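PDB 1G3Q: CELL division inhibitor from Pyrococcus furiosus, which binds ADP and magnesium and is probably an ATP-hydrolysing MinD-type ATPase that takes part in placing the cell division site. Local coordinates for residues Thr18-Leu23 with Ala44-Val49; Val25-Arg30 with Phe114-Cys119; Pro201-Gly206 with Ile211-Tyr216. All blocks are in the same frame, centred on the assembly; numbering follows the deposited sequence.

Contact 1: residues Thr18-Leu23 with Ala44-Val49. With ADP (adenosine-5'-diphosphate), chain C.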
loop_
_atom_site.group_PDB
_atom_site.type_symbol
_atom_site.label_atom_id
_atom_site.label_comp_id
_atom_site.label_asym_id
_atom_site.label_seq_id
_atom_site.Cartn_x
_atom_site.Cartn_y
_atom_site.Cartn_z
ATOM N N THR A 18 3.696 5.068 0.828
ATOM C CA THR A 18 4.181 5.330 2.180
ATOM C C THR A 18 3.496 4.415 3.200
ATOM O O THR A 18 4.147 3.858 4.089
ATOM C CB THR A 18 3.941 6.799 2.582
ATOM O OG1 THR A 18 4.665 7.665 1.697
ATOM C CG2 THR A 18 4.403 7.049 4.009
ATOM N N VAL A 19 2.181 4.265 3.076
ATOM C CA VAL A 19 1.445 3.398 3.987
ATOM C C VAL A 19 1.855 1.947 3.744
ATOM O O VAL A 19 2.102 1.203 4.689
ATOM C CB VAL A 19 -0.083 3.557 3.797
ATOM C CG1 VAL A 19 -0.836 2.487 4.584
ATOM C CG2 VAL A 19 -0.509 4.932 4.275
ATOM N N THR A 20 1.945 1.548 2.478
ATOM C CA THR A 20 2.340 0.178 2.155
ATOM C C THR A 20 3.692 -0.160 2.788
ATOM O O THR A 20 3.832 -1.175 3.471
ATOM C CB THR A 20 2.466 -0.043 0.631
ATOM O OG1 THR A 20 1.214 0.242 -0.009
ATOM C CG2 THR A 20 2.857 -1.488 0.343
ATOM N N ALA A 21 4.684 0.690 2.543
ATOM C CA ALA A 21 6.032 0.484 3.070
ATOM C C ALA A 21 6.106 0.483 4.599
ATOM O O ALA A 21 6.676 -0.434 5.191
ATOM C CB ALA A 21 6.979 1.541 2.503
ATOM N N ASN A 22 5.542 1.503 5.241
ATOM C CA ASN A 22 5.587 1.568 6.700
ATOM C C ASN A 22 4.788 0.457 7.379
ATOM O O ASN A 22 5.241 -0.118 8.369
ATOM C CB ASN A 22 5.110 2.934 7.203
ATOM C CG ASN A 22 6.165 4.017 7.032
ATOM O OD1 ASN A 22 6.256 4.658 5.983
ATOM N ND2 ASN A 22 6.980 4.211 8.060
ATOM N N LEU A 23 3.604 0.154 6.852
ATOM C CA LEU A 23 2.784 -0.906 7.430
ATOM C C LEU A 23 3.508 -2.247 7.288
ATOM O O LEU A 23 3.490 -3.072 8.201
ATOM C CB LEU A 23 1.414 -0.963 6.739
ATOM C CG LEU A 23 0.416 -2.005 7.261
ATOM C CD1 LEU A 23 0.201 -1.819 8.764
ATOM C CD2 LEU A 23 -0.903 -1.859 6.505
ATOM N N ALA A 44 6.354 2.795 -10.506
ATOM C CA ALA A 44 6.942 1.889 -9.528
ATOM C C ALA A 44 7.879 2.639 -8.588
ATOM O O ALA A 44 8.917 3.134 -9.016
ATOM C CB ALA A 44 7.695 0.775 -10.243
ATOM N N ASN A 45 7.500 2.727 -7.313
ATOM C CA ASN A 45 8.304 3.420 -6.304
ATOM C C ASN A 45 8.538 2.566 -5.055
ATOM O O ASN A 45 9.501 2.781 -4.327
ATOM C CB ASN A 45 7.609 4.712 -5.843
ATOM C CG ASN A 45 7.494 5.752 -6.939
ATOM O OD1 ASN A 45 8.496 6.203 -7.495
ATOM N ND2 ASN A 45 6.264 6.150 -7.248
ATOM N N LEU A 46 7.652 1.604 -4.812
ATOM C CA LEU A 46 7.729 0.767 -3.615
ATOM C C LEU A 46 9.086 0.144 -3.290
ATOM O O LEU A 46 9.592 0.309 -2.183
ATOM C CB LEU A 46 6.669 -0.331 -3.677
ATOM C CG LEU A 46 6.515 -1.161 -2.402
ATOM C CD1 LEU A 46 6.118 -0.258 -1.235
ATOM C CD2 LEU A 46 5.459 -2.237 -2.630
ATOM N N SER A 47 9.667 -0.573 -4.243
ATOM C CA SER A 47 10.960 -1.218 -4.025
ATOM C C SER A 47 12.025 -0.218 -3.566
ATOM O O SER A 47 12.794 -0.494 -2.644
ATOM C CB SER A 47 11.421 -1.912 -5.309
ATOM O OG SER A 47 12.480 -2.819 -5.053
ATOM N N LEU A 48 12.059 0.946 -4.205
ATOM C CA LEU A 48 13.034 1.979 -3.866
ATOM C C LEU A 48 12.822 2.473 -2.431
ATOM O O LEU A 48 13.775 2.668 -1.673
ATOM C CB LEU A 48 12.903 3.151 -4.841
ATOM C CG LEU A 48 14.196 3.820 -5.309
ATOM C CD1 LEU A 48 15.022 4.231 -4.101
ATOM C CD2 LEU A 48 14.991 2.856 -6.192
ATOM N N VAL A 49 11.562 2.674 -2.068
ATOM C CA VAL A 49 11.213 3.140 -0.732
ATOM C C VAL A 49 11.581 2.094 0.328
ATOM O O VAL A 49 11.776 2.422 1.499
ATOM C CB VAL A 49 9.705 3.489 -0.679
ATOM C CG1 VAL A 49 9.214 3.580 0.746
ATOM C CG2 VAL A 49 9.480 4.821 -1.392
HETATM P PB ADP C . 1.162 7.911 -3.385
HETATM O O1B ADP C . 1.223 8.519 -4.698
HETATM O O2B ADP C . -0.220 7.944 -2.882
HETATM O O3B ADP C . 1.776 6.378 -3.249
HETATM P PA ADP C . 3.297 8.556 -1.644
HETATM O O1A ADP C . 4.436 8.378 -2.476
HETATM O O2A ADP C . 3.129 7.517 -0.663
HETATM O O3A ADP C . 2.003 8.767 -2.407
HETATM O "O5'" ADP C . 3.517 9.853 -0.915
HETATM C "C5'" ADP C . 3.735 11.149 -1.594
HETATM C "C4'" ADP C . 4.791 11.954 -0.927
HETATM O "O4'" ADP C . 4.319 12.526 0.326
HETATM C "C3'" ADP C . 6.021 11.193 -0.544
HETATM O "O3'" ADP C . 7.191 11.920 -0.910
HETATM C "C2'" ADP C . 5.980 11.019 0.943
HETATM O "O2'" ADP C . 7.244 10.990 1.603
HETATM C "C1'" ADP C . 5.179 12.148 1.436
HETATM N N9 ADP C . 4.245 11.797 2.541
HETATM C C8 ADP C . 3.219 10.845 2.649
HETATM N N7 ADP C . 2.593 10.815 3.790
HETATM C C5 ADP C . 3.220 11.803 4.516
HETATM C C6 ADP C . 3.027 12.287 5.841
HETATM N N6 ADP C . 2.082 11.750 6.613
HETATM N N1 ADP C . 3.847 13.323 6.294
HETATM C C2 ADP C . 4.811 13.857 5.481
HETATM N N3 ADP C . 5.061 13.455 4.211
HETATM C C4 ADP C . 4.235 12.424 3.781
#

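Contact 2: residues Val25-Arg30 with Phe114-Cys119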
loop_
_atom_site.group_PDB
_atom_site.type_symbol
_atom_site.label_atom_id
_atom_site.label_comp_id
_atom_site.label_asym_id
_atom_site.label_seq_id
_atom_site.Cartn_x
_atom_site.Cartn_y
_atom_site.Cartn_z
ATOM N N VAL A 25 6.767 -2.868 7.203
ATOM C CA VAL A 25 7.842 -2.943 8.181
ATOM C C VAL A 25 7.298 -3.088 9.602
ATOM O O VAL A 25 7.840 -3.857 10.399
ATOM C CB VAL A 25 8.763 -1.699 8.094
ATOM C CG1 VAL A 25 9.880 -1.801 9.126
ATOM C CG2 VAL A 25 9.371 -1.596 6.691
ATOM N N ALA A 26 6.234 -2.355 9.916
ATOM C CA ALA A 26 5.628 -2.435 11.242
ATOM C C ALA A 26 5.138 -3.862 11.507
ATOM O O ALA A 26 5.411 -4.435 12.563
ATOM C CB ALA A 26 4.468 -1.448 11.356
ATOM N N LEU A 27 4.418 -4.436 10.546
ATOM C CA LEU A 27 3.913 -5.799 10.697
ATOM C C LEU A 27 5.060 -6.805 10.747
ATOM O O LEU A 27 5.028 -7.769 11.524
ATOM C CB LEU A 27 2.962 -6.146 9.544
ATOM C CG LEU A 27 1.585 -5.471 9.545
ATOM C CD1 LEU A 27 0.884 -5.745 8.223
ATOM C CD2 LEU A 27 0.748 -5.999 10.715
ATOM N N GLY A 28 6.071 -6.588 9.912
ATOM C CA GLY A 28 7.207 -7.486 9.901
ATOM C C GLY A 28 7.906 -7.464 11.246
ATOM O O GLY A 28 8.396 -8.487 11.728
ATOM N N ASP A 29 7.943 -6.288 11.860
ATOM C CA ASP A 29 8.592 -6.126 13.151
ATOM C C ASP A 29 7.800 -6.818 14.258
ATOM O O ASP A 29 8.338 -7.098 15.325
ATOM C CB ASP A 29 8.763 -4.637 13.463
ATOM C CG ASP A 29 9.739 -4.386 14.597
ATOM O OD1 ASP A 29 10.785 -5.072 14.647
ATOM O OD2 ASP A 29 9.475 -3.494 15.431
ATOM N N ARG A 30 6.525 -7.094 14.000
ATOM C CA ARG A 30 5.680 -7.764 14.984
ATOM C C ARG A 30 5.768 -9.273 14.788
ATOM O O ARG A 30 5.091 -10.040 15.474
ATOM C CB ARG A 30 4.226 -7.294 14.847
ATOM C CG ARG A 30 4.031 -5.812 15.143
ATOM C CD ARG A 30 2.637 -5.346 14.767
ATOM N NE ARG A 30 1.603 -5.939 15.610
ATOM C CZ ARG A 30 1.356 -5.573 16.864
ATOM N NH1 ARG A 30 2.066 -4.608 17.430
ATOM N NH2 ARG A 30 0.399 -6.178 17.554
ATOM N N PHE A 114 0.756 -11.581 5.312
ATOM C CA PHE A 114 0.185 -10.371 4.742
ATOM C C PHE A 114 0.810 -10.064 3.389
ATOM O O PHE A 114 2.027 -10.162 3.218
ATOM C CB PHE A 114 0.438 -9.170 5.657
ATOM C CG PHE A 114 -0.422 -9.139 6.883
ATOM C CD1 PHE A 114 -1.707 -8.601 6.834
ATOM C CD2 PHE A 114 0.050 -9.643 8.090
ATOM C CE1 PHE A 114 -2.510 -8.564 7.974
ATOM C CE2 PHE A 114 -0.745 -9.613 9.235
ATOM C CZ PHE A 114 -2.028 -9.071 9.175
ATOM N N ILE A 115 -0.032 -9.714 2.426
ATOM C CA ILE A 115 0.443 -9.315 1.112
ATOM C C ILE A 115 -0.190 -7.943 0.953
ATOM O O ILE A 115 -1.411 -7.819 0.836
ATOM C CB ILE A 115 -0.034 -10.265 -0.009
ATOM C CG1 ILE A 115 0.569 -11.658 0.204
ATOM C CG2 ILE A 115 0.386 -9.714 -1.373
ATOM C CD1 ILE A 115 0.228 -12.669 -0.878
ATOM N N LEU A 116 0.632 -6.904 0.990
ATOM C CA LEU A 116 0.113 -5.549 0.875
ATOM C C LEU A 116 0.378 -5.028 -0.532
ATOM O O LEU A 116 1.529 -4.916 -0.952
ATOM C CB LEU A 116 0.773 -4.654 1.926
ATOM C CG LEU A 116 0.748 -5.231 3.351
ATOM C CD1 LEU A 116 1.416 -4.256 4.319
ATOM C CD2 LEU A 116 -0.700 -5.492 3.780
ATOM N N ILE A 117 -0.693 -4.714 -1.256
ATOM C CA ILE A 117 -0.567 -4.237 -2.627
ATOM C C ILE A 117 -0.646 -2.720 -2.751
ATOM O O ILE A 117 -1.683 -2.116 -2.479
ATOM C CB ILE A 117 -1.666 -4.833 -3.537
ATOM C CG1 ILE A 117 -1.776 -6.345 -3.325
ATOM C CG2 ILE A 117 -1.337 -4.532 -4.995
ATOM C CD1 ILE A 117 -3.046 -6.956 -3.927
ATOM N N ASP A 118 0.462 -2.116 -3.163
ATOM C CA ASP A 118 0.536 -0.675 -3.371
ATOM C C ASP A 118 -0.153 -0.463 -4.718
ATOM O O ASP A 118 0.362 -0.881 -5.753
ATOM C CB ASP A 118 2.003 -0.245 -3.447
ATOM C CG ASP A 118 2.174 1.260 -3.548
ATOM O OD1 ASP A 118 1.158 1.995 -3.537
ATOM O OD2 ASP A 118 3.341 1.704 -3.637
ATOM N N CYS A 119 -1.317 0.174 -4.705
ATOM C CA CYS A 119 -2.067 0.389 -5.939
ATOM C C CYS A 119 -2.028 1.801 -6.491
ATOM O O CYS A 119 -1.836 2.769 -5.757
ATOM C CB CYS A 119 -3.546 0.030 -5.735
ATOM S SG CYS A 119 -3.882 -1.627 -5.122
#

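Contact 3: residues Pro201-Gly206 with Ile211-Tyr216. With ADP (adenosine-5'-diphosphate), chain C.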
loop_
_atom_site.group_PDB
_atom_site.type_symbol
_atom_site.label_atom_id
_atom_site.label_comp_id
_atom_site.label_asym_id
_atom_site.label_seq_id
_atom_site.Cartn_x
_atom_site.Cartn_y
_atom_site.Cartn_z
ATOM N N PRO A 201 7.584 15.493 8.758
ATOM C CA PRO A 201 8.808 15.511 7.950
ATOM C C PRO A 201 9.585 14.194 8.057
ATOM O O PRO A 201 10.270 13.794 7.118
ATOM C CB PRO A 201 9.581 16.689 8.534
ATOM C CG PRO A 201 8.474 17.650 8.887
ATOM C CD PRO A 201 7.455 16.734 9.546
ATOM N N ALA A 202 9.472 13.518 9.201
ATOM C CA ALA A 202 10.173 12.248 9.407
ATOM C C ALA A 202 9.761 11.197 8.380
ATOM O O ALA A 202 10.573 10.362 7.961
ATOM C CB ALA A 202 9.910 11.727 10.812
ATOM N N ILE A 203 8.494 11.231 7.981
ATOM C CA ILE A 203 7.988 10.280 7.001
ATOM C C ILE A 203 8.639 10.544 5.641
ATOM O O ILE A 203 9.078 9.615 4.961
ATOM C CB ILE A 203 6.442 10.373 6.900
ATOM C CG1 ILE A 203 5.813 9.762 8.158
ATOM C CG2 ILE A 203 5.952 9.660 5.651
ATOM C CD1 ILE A 203 4.281 9.873 8.230
ATOM N N ARG A 204 8.704 11.816 5.258
ATOM C CA ARG A 204 9.323 12.208 3.992
ATOM C C ARG A 204 10.804 11.836 4.034
ATOM O O ARG A 204 11.371 11.369 3.044
ATOM C CB ARG A 204 9.163 13.720 3.776
ATOM C CG ARG A 204 9.973 14.307 2.615
ATOM C CD ARG A 204 9.604 13.699 1.263
ATOM N NE ARG A 204 10.335 14.333 0.164
ATOM C CZ ARG A 204 10.401 13.852 -1.075
ATOM N NH1 ARG A 204 11.091 14.502 -2.004
ATOM N NH2 ARG A 204 9.785 12.718 -1.388
ATOM N N GLU A 205 11.430 12.034 5.189
ATOM C CA GLU A 205 12.840 11.708 5.330
ATOM C C GLU A 205 13.051 10.214 5.091
ATOM O O GLU A 205 13.999 9.815 4.413
ATOM C CB GLU A 205 13.349 12.090 6.721
ATOM C CG GLU A 205 14.870 12.091 6.811
ATOM C CD GLU A 205 15.396 12.539 8.165
ATOM O OE1 GLU A 205 14.654 13.217 8.913
ATOM O OE2 GLU A 205 16.565 12.224 8.472
ATOM N N GLY A 206 12.165 9.392 5.650
ATOM C CA GLY A 206 12.278 7.955 5.464
ATOM C C GLY A 206 12.148 7.598 3.993
ATOM O O GLY A 206 12.897 6.771 3.468
ATOM N N ILE A 211 14.313 3.962 3.831
ATOM C CA ILE A 211 14.053 3.258 5.085
ATOM C C ILE A 211 12.807 3.897 5.682
ATOM O O ILE A 211 12.847 5.051 6.111
ATOM C CB ILE A 211 15.206 3.432 6.099
ATOM C CG1 ILE A 211 16.522 2.917 5.510
ATOM C CG2 ILE A 211 14.877 2.673 7.383
ATOM C CD1 ILE A 211 17.745 3.220 6.395
ATOM N N PRO A 212 11.683 3.164 5.706
ATOM C CA PRO A 212 10.435 3.703 6.257
ATOM C C PRO A 212 10.615 4.308 7.645
ATOM O O PRO A 212 11.276 3.727 8.509
ATOM C CB PRO A 212 9.509 2.491 6.256
ATOM C CG PRO A 212 9.960 1.749 5.020
ATOM C CD PRO A 212 11.474 1.811 5.161
ATOM N N ALA A 213 10.015 5.478 7.844
ATOM C CA ALA A 213 10.107 6.190 9.111
ATOM C C ALA A 213 9.801 5.328 10.327
ATOM O O ALA A 213 10.390 5.523 11.391
ATOM C CB ALA A 213 9.187 7.404 9.089
ATOM N N VAL A 214 8.891 4.369 10.182
ATOM C CA VAL A 214 8.533 3.524 11.312
ATOM C C VAL A 214 9.782 2.900 11.926
ATOM O O VAL A 214 9.836 2.684 13.135
ATOM C CB VAL A 214 7.512 2.419 10.904
ATOM C CG1 VAL A 214 8.156 1.416 9.968
ATOM C CG2 VAL A 214 6.972 1.724 12.148
ATOM N N LYS A 215 10.795 2.631 11.103
ATOM C CA LYS A 215 12.029 2.054 11.620
ATOM C C LYS A 215 13.173 3.066 11.675
ATOM O O LYS A 215 13.927 3.101 12.645
ATOM C CB LYS A 215 12.466 0.848 10.783
ATOM C CG LYS A 215 13.585 0.046 11.452
ATOM C CD LYS A 215 13.972 -1.189 10.648
ATOM C CE LYS A 215 15.067 -1.965 11.356
ATOM N NZ LYS A 215 15.538 -3.129 10.562
ATOM N N TYR A 216 13.295 3.889 10.637
ATOM C CA TYR A 216 14.363 4.884 10.562
ATOM C C TYR A 216 14.314 5.877 11.729
ATOM O O TYR A 216 15.334 6.148 12.358
ATOM C CB TYR A 216 14.283 5.620 9.215
ATOM C CG TYR A 216 15.490 6.481 8.874
ATOM C CD1 TYR A 216 16.791 5.997 9.023
ATOM C CD2 TYR A 216 15.324 7.764 8.356
ATOM C CE1 TYR A 216 17.900 6.781 8.656
ATOM C CE2 TYR A 216 16.418 8.548 7.989
ATOM C CZ TYR A 216 17.700 8.053 8.143
ATOM O OH TYR A 216 18.776 8.846 7.801
HETATM P PB ADP C . 1.162 7.911 -3.385
HETATM O O1B ADP C . 1.223 8.519 -4.698
HETATM O O2B ADP C . -0.220 7.944 -2.882
HETATM O O3B ADP C . 1.776 6.378 -3.249
HETATM P PA ADP C . 3.297 8.556 -1.644
HETATM O O1A ADP C . 4.436 8.378 -2.476
HETATM O O2A ADP C . 3.129 7.517 -0.663
HETATM O O3A ADP C . 2.003 8.767 -2.407
HETATM O "O5'" ADP C . 3.517 9.853 -0.915
HETATM C "C5'" ADP C . 3.735 11.149 -1.594
HETATM C "C4'" ADP C . 4.791 11.954 -0.927
HETATM O "O4'" ADP C . 4.319 12.526 0.326
HETATM C "C3'" ADP C . 6.021 11.193 -0.544
HETATM O "O3'" ADP C . 7.191 11.920 -0.910
HETATM C "C2'" ADP C . 5.980 11.019 0.943
HETATM O "O2'" ADP C . 7.244 10.990 1.603
HETATM C "C1'" ADP C . 5.179 12.148 1.436
HETATM N N9 ADP C . 4.245 11.797 2.541
HETATM C C8 ADP C . 3.219 10.845 2.649
HETATM N N7 ADP C . 2.593 10.815 3.790
HETATM C C5 ADP C . 3.220 11.803 4.516
HETATM C C6 ADP C . 3.027 12.287 5.841
HETATM N N6 ADP C . 2.082 11.750 6.613
HETATM N N1 ADP C . 3.847 13.323 6.294
HETATM C C2 ADP C . 4.811 13.857 5.481
HETATM N N3 ADP C . 5.061 13.455 4.211
HETATM C C4 ADP C . 4.235 12.424 3.781
HETATM O O HOH W 1 8.590 6.838 5.554
#

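Contact 1: residues Thr18-Leu23 with Ala44-Val49
Between Thr-20 and Ala-21 on one side and Leu-46 and Val-49 on the other no flat group takes part. The contact is methyl against methyl. The adenine of ADP lies on the Thr-18 side, away from these methyls; Thr-18 CG2 comes 4.2 Å from ADP N7. Ala-21 CB meets Val-49 CG1 at 3.5 Å, a tight approach for two carbons. Thr-20 CG2 touches Leu-46 CD1 at 3.8 Å, and these two side chains cross at about a right angle. CG2 of Thr-20 stands anti to the backbone N, while OG1 turns back along its own helix and bonds Lys-16 O. The methyl is thus the part presented to Leu-46. Helix 16-29 follows the Walker A P-loop, and Thr-18 near its start binds the nucleotide. With chi1 at -62°, Thr-18 OG1 lies beside its own backbone N, and both grip one phosphate oxygen. Thr-18 N donates to ADP O2A at 2.9 Å and 154°. Thr-18 OG1 donates to ADP O2A at 2.8 Å. The start of the helix probably adds a favourable field for the phosphates. The helix therefore divides its chemistry: directed bonds hold the nucleotide, and methyl packing joins the short helix 46-49.

Contact 2: residues Val25-Arg30 with Phe114-Cys119
Leu-27, on the helix that follows the P-loop, packs on Phe-114 and Leu-116 of strand 114-118, a central strand of the layered alpha-beta-alpha fold of P-loop NTPases. One side chain of the helix carries the whole contact. Leu-27 CD1 sits over a face of the Phe-114 ring, 4.0 Å from the ring centroid and 14° off the ring normal. This is a CH-pi contact. The methyl stands slightly off the centre, on the CG side of the ring, and its nearest ring atom is Phe-114 CG at 3.9 Å. The second methyl, Leu-27 CD2, reaches further along the ring and lies 4.2 Å from Phe-114 CE2. Leu-27 CD1 also meets Leu-116 CD1 at 4.2 Å, so one methyl serves both strand residues. The Leu-27 and Phe-114 side chains cross at about a right angle. Phe-114 has CG anti to its carbonyl carbon (chi1 -75°), which sends the ring from the strand toward the helix. Strand 114-118 runs parallel to its neighbours 34-38 and 3-8. Phe-114 and Leu-116 alternate along it with Ile-115 and Ile-117, whose side chains leave from the other side of the sheet. A serine in place of Phe-114 would probably leave Leu-27 CD1 without the ring face it rests on and open a gap between helix and sheet. Ile-233 of helix 221-235 also touches Phe-114, as does Ile-5 of strand 3-8. Further along the strand Leu-116 packs on Leu-23 and Ser-24, one turn back on the same helix. At the strand's far end Asp-118 OD2 is hydrogen-bonded to Thr-17 OG1. Asp-118 belongs to a magnesium site seen in another structure of this protein.

Contact 3: residues Pro201-Gly206 with Ile211-Tyr216
Gly-206 O accepts a direct, fairly straight backbone bond from Ile-211 N at 3.2 Å. The donor is tilted 23° from the carbonyl plane. A second polar link runs through a water. It donates to Ile-203 O at 2.9 Å and accepts from Ala-213 N. Close backbone packing accompanies these bonds. Gly-206 CA lies 3.0 Å from Ile-211 O, an approach that the missing side chain permits. Helix 201-209 ends just ahead of Ile-211, and the chain turns back into the short helix 213-216, which packs against it. One face of the first helix lines the nucleotide pocket. The apolar contact between the two is Ala-213 CB on Ile-203 CG1, at 4.2 Å. The same methyl lies against the backbone at Ala-202 O, 3.5 Å from Ala-213 CB. The Ile-203 side chain goes the other way, to the adenine, with CD1 3.3 Å from ADP N6 and CG2 over the ring carbons. The Arg-204 chain bends at chi2 (61°), which brings NH2 to ADP O3' for a weak hydrogen bond. On the more open side Glu-205 OE2 lies 3.7 Å from Tyr-216 CE2, with carboxylate and ring planes 87° apart. Glu-205 OE1 is paired with Lys-217 in a salt bridge.

In the fold
Contacts 1 and 2 share helix 16-29. Contact 1 uses its start, beside the phosphates, and contact 2 its last turns, over the central sheet. Both are buried and apolar, and they meet where Leu-23 CG packs on Leu-116 CD1 at 3.8 Å. Contact 3 lies further out, its centre about 15 Å from the centre of the chain. It is buried inside, with partly exposed Glu-205 and Tyr-216 at one side. There a backbone bond, a bridging water and the polar end of Glu-205 add to the packing. Contacts 1 and 3 both touch ADP, at the phosphate and at the adenosine. Contact 3 also rests on the shared helix, through Val-214 against Val-25 and Ala-26.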